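Local structure of prephenate dehydrogenase (Aquifex aeolicus, 2G5C) at residues D177-L186 against N237-F248. The protein probably catalyses the NAD+-dependent oxidative decarboxylation of prephenate to 4-hydroxyphenylpyruvate in tyrosine biosynthesis. Sequence-based numbering, arbitrary orientation.
Sequences DYVFGVVSHL and NKENVMKAIEGF
His185 ND1 donates a weak, bent hydrogen bond to Asn237 OD1 (3.1 Å, 120° at the hydrogen). The amide meets the imidazole at its edge, the two planes nearly perpendicular. Asn237 CG is anti to the backbone N (chi1 -155°), which turns the amide toward helix 177-186. Asn237 ND2 has the straighter bond, donated within the segment to Asn240 OD1 (3.1 Å). Asn237 OD1 is only weakly held and lies 2.9 Å from Asp177 O, another acceptor to which it is not hydrogen-bonded. With an alanine in place of Asn237, His185 ND1 is likely to lose this acceptor, and the Asn240 amide its donor, leaving it freer to turn. Asn240 ND2 lies at the edge of the Tyr178 ring, near its plane, with ring and amide almost at right angles.

Nonpolar contacts follow further along the helices. Gly181 lets the backbones close in, its CA 5.3 Å from Val241 CA. Ala244 CB sits on Gly181 O and lies 3.9 Å from Leu186 CB. Leu186 packs over the turn from Ala244 to Phe248, its CD1 3.7 Å from Phe248 CB.

The axes of segments 177-186 and 238-248 cross at -55°; their helices, 173-201 and 238-260, lie in the dimerization domain. Asp177 OD1 accepts a hydrogen bond from Lys99 N, and His185 lies near Ser97, an NAD-binding residue. Helix 227-236 touches His185 and Val241 through Ile233 and Phe234. The second subunit packs on Val182 and Phe248 through its Leu208 and Thr197.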
loop_
_atom_site.group_PDB
_atom_site.type_symbol
_atom_site.label_atom_id
_atom_site.label_comp_id
_atom_site.label_asym_id
_atom_site.label_seq_id
_atom_site.Cartn_x
_atom_site.Cartn_y
_atom_site.Cartn_z
ATOM N N ASP A 177 -14.177 11.632 12.251
ATOM C CA ASP A 177 -12.934 11.191 12.869
ATOM C C ASP A 177 -12.873 9.696 13.125
ATOM O O ASP A 177 -11.791 9.113 13.189
ATOM C CB ASP A 177 -12.688 11.960 14.163
ATOM C CG ASP A 177 -12.187 13.367 13.907
ATOM O OD1 ASP A 177 -12.317 13.841 12.756
ATOM O OD2 ASP A 177 -11.674 13.999 14.853
ATOM N N TYR A 178 -14.030 9.070 13.282
ATOM C CA TYR A 178 -14.047 7.636 13.501
ATOM C C TYR A 178 -13.715 6.956 12.179
ATOM O O TYR A 178 -12.805 6.130 12.099
ATOM C CB TYR A 178 -15.426 7.165 13.967
ATOM C CG TYR A 178 -15.518 5.657 14.067
ATOM C CD1 TYR A 178 -14.892 4.969 15.105
ATOM C CD2 TYR A 178 -16.196 4.917 13.099
ATOM C CE1 TYR A 178 -14.937 3.575 15.172
ATOM C CE2 TYR A 178 -16.247 3.530 13.159
ATOM C CZ TYR A 178 -15.617 2.868 14.195
ATOM O OH TYR A 178 -15.655 1.497 14.249
ATOM N N VAL A 179 -14.470 7.311 11.147
ATOM C CA VAL A 179 -14.283 6.730 9.828
ATOM C C VAL A 179 -12.855 6.886 9.303
ATOM O O VAL A 179 -12.214 5.910 8.920
ATOM C CB VAL A 179 -15.277 7.344 8.817
ATOM C CG1 VAL A 179 -14.995 6.812 7.407
ATOM C CG2 VAL A 179 -16.698 6.997 9.226
ATOM N N PHE A 180 -12.353 8.112 9.294
ATOM C CA PHE A 180 -11.014 8.349 8.796
ATOM C C PHE A 180 -9.942 7.871 9.752
ATOM O O PHE A 180 -8.792 7.680 9.364
ATOM C CB PHE A 180 -10.867 9.824 8.428
ATOM C CG PHE A 180 -11.688 10.196 7.233
ATOM C CD1 PHE A 180 -11.243 9.882 5.951
ATOM C CD2 PHE A 180 -12.965 10.734 7.387
ATOM C CE1 PHE A 180 -12.059 10.087 4.841
ATOM C CE2 PHE A 180 -13.787 10.943 6.286
ATOM C CZ PHE A 180 -13.333 10.614 5.007
ATOM N N GLY A 181 -10.329 7.651 11.004
ATOM C CA GLY A 181 -9.379 7.134 11.962
ATOM C C GLY A 181 -9.065 5.708 11.538
ATOM O O GLY A 181 -7.926 5.249 11.646
ATOM N N VAL A 182 -10.074 5.003 11.031
ATOM C CA VAL A 182 -9.881 3.621 10.602
ATOM C C VAL A 182 -9.397 3.462 9.155
ATOM O O VAL A 182 -8.464 2.699 8.895
ATOM C CB VAL A 182 -11.186 2.786 10.774
ATOM C CG1 VAL A 182 -10.910 1.317 10.459
ATOM C CG2 VAL A 182 -11.723 2.934 12.200
ATOM N N VAL A 183 -10.015 4.178 8.216
ATOM C CA VAL A 183 -9.640 4.045 6.804
ATOM C C VAL A 183 -8.425 4.833 6.325
ATOM O O VAL A 183 -7.927 4.589 5.227
ATOM C CB VAL A 183 -10.823 4.411 5.862
ATOM C CG1 VAL A 183 -12.056 3.571 6.214
ATOM C CG2 VAL A 183 -11.134 5.909 5.959
ATOM N N SER A 184 -7.946 5.766 7.139
ATOM C CA SER A 184 -6.804 6.582 6.753
ATOM C C SER A 184 -5.676 6.616 7.777
ATOM O O SER A 184 -4.525 6.328 7.456
ATOM C CB SER A 184 -7.266 8.016 6.469
ATOM O OG SER A 184 -6.154 8.883 6.321
ATOM N N HIS A 185 -5.997 6.972 9.012
ATOM C CA HIS A 185 -4.972 7.058 10.044
ATOM C C HIS A 185 -4.359 5.703 10.366
ATOM O O HIS A 185 -3.136 5.570 10.415
ATOM C CB HIS A 185 -5.564 7.707 11.292
ATOM C CG HIS A 185 -6.277 8.993 11.001
ATOM N ND1 HIS A 185 -7.104 9.614 11.912
ATOM C CD2 HIS A 185 -6.304 9.758 9.883
ATOM C CE1 HIS A 185 -7.611 10.706 11.366
ATOM N NE2 HIS A 185 -7.141 10.816 10.136
ATOM N N LEU A 186 -5.203 4.697 10.577
ATOM C CA LEU A 186 -4.719 3.352 10.890
ATOM C C LEU A 186 -3.757 2.851 9.814
ATOM O O LEU A 186 -2.669 2.365 10.125
ATOM C CB LEU A 186 -5.902 2.386 11.040
ATOM C CG LEU A 186 -5.577 0.891 11.044
ATOM C CD1 LEU A 186 -4.671 0.550 12.227
ATOM C CD2 LEU A 186 -6.883 0.094 11.094
ATOM N N ASN A 237 -6.559 12.938 16.981
ATOM C CA ASN A 237 -7.545 11.861 16.885
ATOM C C ASN A 237 -7.109 10.648 17.702
ATOM O O ASN A 237 -7.421 9.509 17.355
ATOM C CB ASN A 237 -7.722 11.454 15.417
ATOM C CG ASN A 237 -9.083 10.829 15.138
ATOM O OD1 ASN A 237 -9.274 10.153 14.122
ATOM N ND2 ASN A 237 -10.039 11.069 16.025
ATOM N N LYS A 238 -6.409 10.903 18.804
ATOM C CA LYS A 238 -5.886 9.838 19.654
ATOM C C LYS A 238 -6.832 8.682 19.984
ATOM O O LYS A 238 -6.478 7.518 19.794
ATOM C CB LYS A 238 -5.344 10.425 20.961
ATOM C CG LYS A 238 -4.625 9.405 21.839
ATOM C CD LYS A 238 -4.119 10.027 23.138
ATOM C CE LYS A 238 -5.274 10.458 24.030
ATOM N NZ LYS A 238 -4.817 11.137 25.278
ATOM N N GLU A 239 -8.023 8.990 20.486
ATOM C CA GLU A 239 -8.961 7.933 20.849
ATOM C C GLU A 239 -9.316 6.999 19.700
ATOM O O GLU A 239 -9.214 5.781 19.836
ATOM C CB GLU A 239 -10.239 8.532 21.442
ATOM C CG GLU A 239 -9.990 9.324 22.709
ATOM C CD GLU A 239 -9.015 8.626 23.636
ATOM O OE1 GLU A 239 -9.264 7.451 23.989
ATOM O OE2 GLU A 239 -7.998 9.254 24.007
ATOM N N ASN A 240 -9.743 7.564 18.575
ATOM C CA ASN A 240 -10.106 6.759 17.416
ATOM C C ASN A 240 -8.916 5.986 16.849
ATOM O O ASN A 240 -9.050 4.823 16.480
ATOM C CB ASN A 240 -10.720 7.649 16.337
ATOM C CG ASN A 240 -12.092 8.157 16.722
ATOM O OD1 ASN A 240 -12.500 9.250 16.320
ATOM N ND2 ASN A 240 -12.819 7.359 17.502
ATOM N N VAL A 241 -7.756 6.628 16.775
ATOM C CA VAL A 241 -6.569 5.956 16.261
ATOM C C VAL A 241 -6.231 4.772 17.172
ATOM O O VAL A 241 -5.894 3.689 16.698
ATOM C CB VAL A 241 -5.369 6.935 16.181
ATOM C CG1 VAL A 241 -4.087 6.184 15.872
ATOM C CG2 VAL A 241 -5.630 7.972 15.089
HETATM N N MSE A 242 -6.333 4.975 18.482
HETATM C CA MSE A 242 -6.055 3.904 19.425
HETATM C C MSE A 242 -7.048 2.756 19.225
HETATM O O MSE A 242 -6.656 1.589 19.200
HETATM C CB MSE A 242 -6.132 4.425 20.861
HETATM C CG MSE A 242 -4.983 5.355 21.235
HETATM SE SE MSE A 242 -3.279 4.493 20.938
HETATM C CE MSE A 242 -3.561 2.954 22.088
ATOM N N LYS A 243 -8.328 3.091 19.079
ATOM C CA LYS A 243 -9.361 2.077 18.863
ATOM C C LYS A 243 -9.102 1.323 17.562
ATOM O O LYS A 243 -9.242 0.096 17.505
ATOM C CB LYS A 243 -10.749 2.717 18.782
ATOM C CG LYS A 243 -11.285 3.290 20.090
ATOM C CD LYS A 243 -12.669 3.907 19.872
ATOM C CE LYS A 243 -13.278 4.412 21.171
ATOM N NZ LYS A 243 -14.663 4.924 20.970
ATOM N N ALA A 244 -8.739 2.069 16.521
ATOM C CA ALA A 244 -8.456 1.496 15.207
ATOM C C ALA A 244 -7.286 0.520 15.267
ATOM O O ALA A 244 -7.356 -0.577 14.707
ATOM C CB ALA A 244 -8.172 2.611 14.203
ATOM N N ILE A 245 -6.210 0.912 15.948
ATOM C CA ILE A 245 -5.047 0.043 16.090
ATOM C C ILE A 245 -5.419 -1.223 16.857
ATOM O O ILE A 245 -4.962 -2.309 16.524
ATOM C CB ILE A 245 -3.888 0.753 16.831
ATOM C CG1 ILE A 245 -3.303 1.852 15.943
ATOM C CG2 ILE A 245 -2.807 -0.259 17.210
ATOM C CD1 ILE A 245 -2.176 2.645 16.605
ATOM N N GLU A 246 -6.252 -1.077 17.884
ATOM C CA GLU A 246 -6.679 -2.227 18.679
ATOM C C GLU A 246 -7.577 -3.123 17.835
ATOM O O GLU A 246 -7.513 -4.350 17.933
ATOM C CB GLU A 246 -7.424 -1.766 19.939
ATOM C CG GLU A 246 -6.572 -0.940 20.891
ATOM C CD GLU A 246 -5.415 -1.727 21.489
ATOM O OE1 GLU A 246 -4.684 -2.391 20.724
ATOM O OE2 GLU A 246 -5.228 -1.677 22.726
ATOM N N GLY A 247 -8.406 -2.504 17.003
ATOM C CA GLY A 247 -9.285 -3.270 16.140
ATOM C C GLY A 247 -8.444 -4.055 15.150
ATOM O O GLY A 247 -8.690 -5.239 14.895
ATOM N N PHE A 248 -7.436 -3.381 14.603
ATOM C CA PHE A 248 -6.526 -3.980 13.639
ATOM C C PHE A 248 -5.751 -5.149 14.250
ATOM O O PHE A 248 -5.602 -6.201 13.625
ATOM C CB PHE A 248 -5.535 -2.921 13.122
ATOM C CG PHE A 248 -4.386 -3.501 12.340
ATOM C CD1 PHE A 248 -4.577 -3.979 11.048
ATOM C CD2 PHE A 248 -3.125 -3.616 12.918
ATOM C CE1 PHE A 248 -3.523 -4.569 10.336
ATOM C CE2 PHE A 248 -2.059 -4.201 12.221
ATOM C CZ PHE A 248 -2.258 -4.681 10.926
#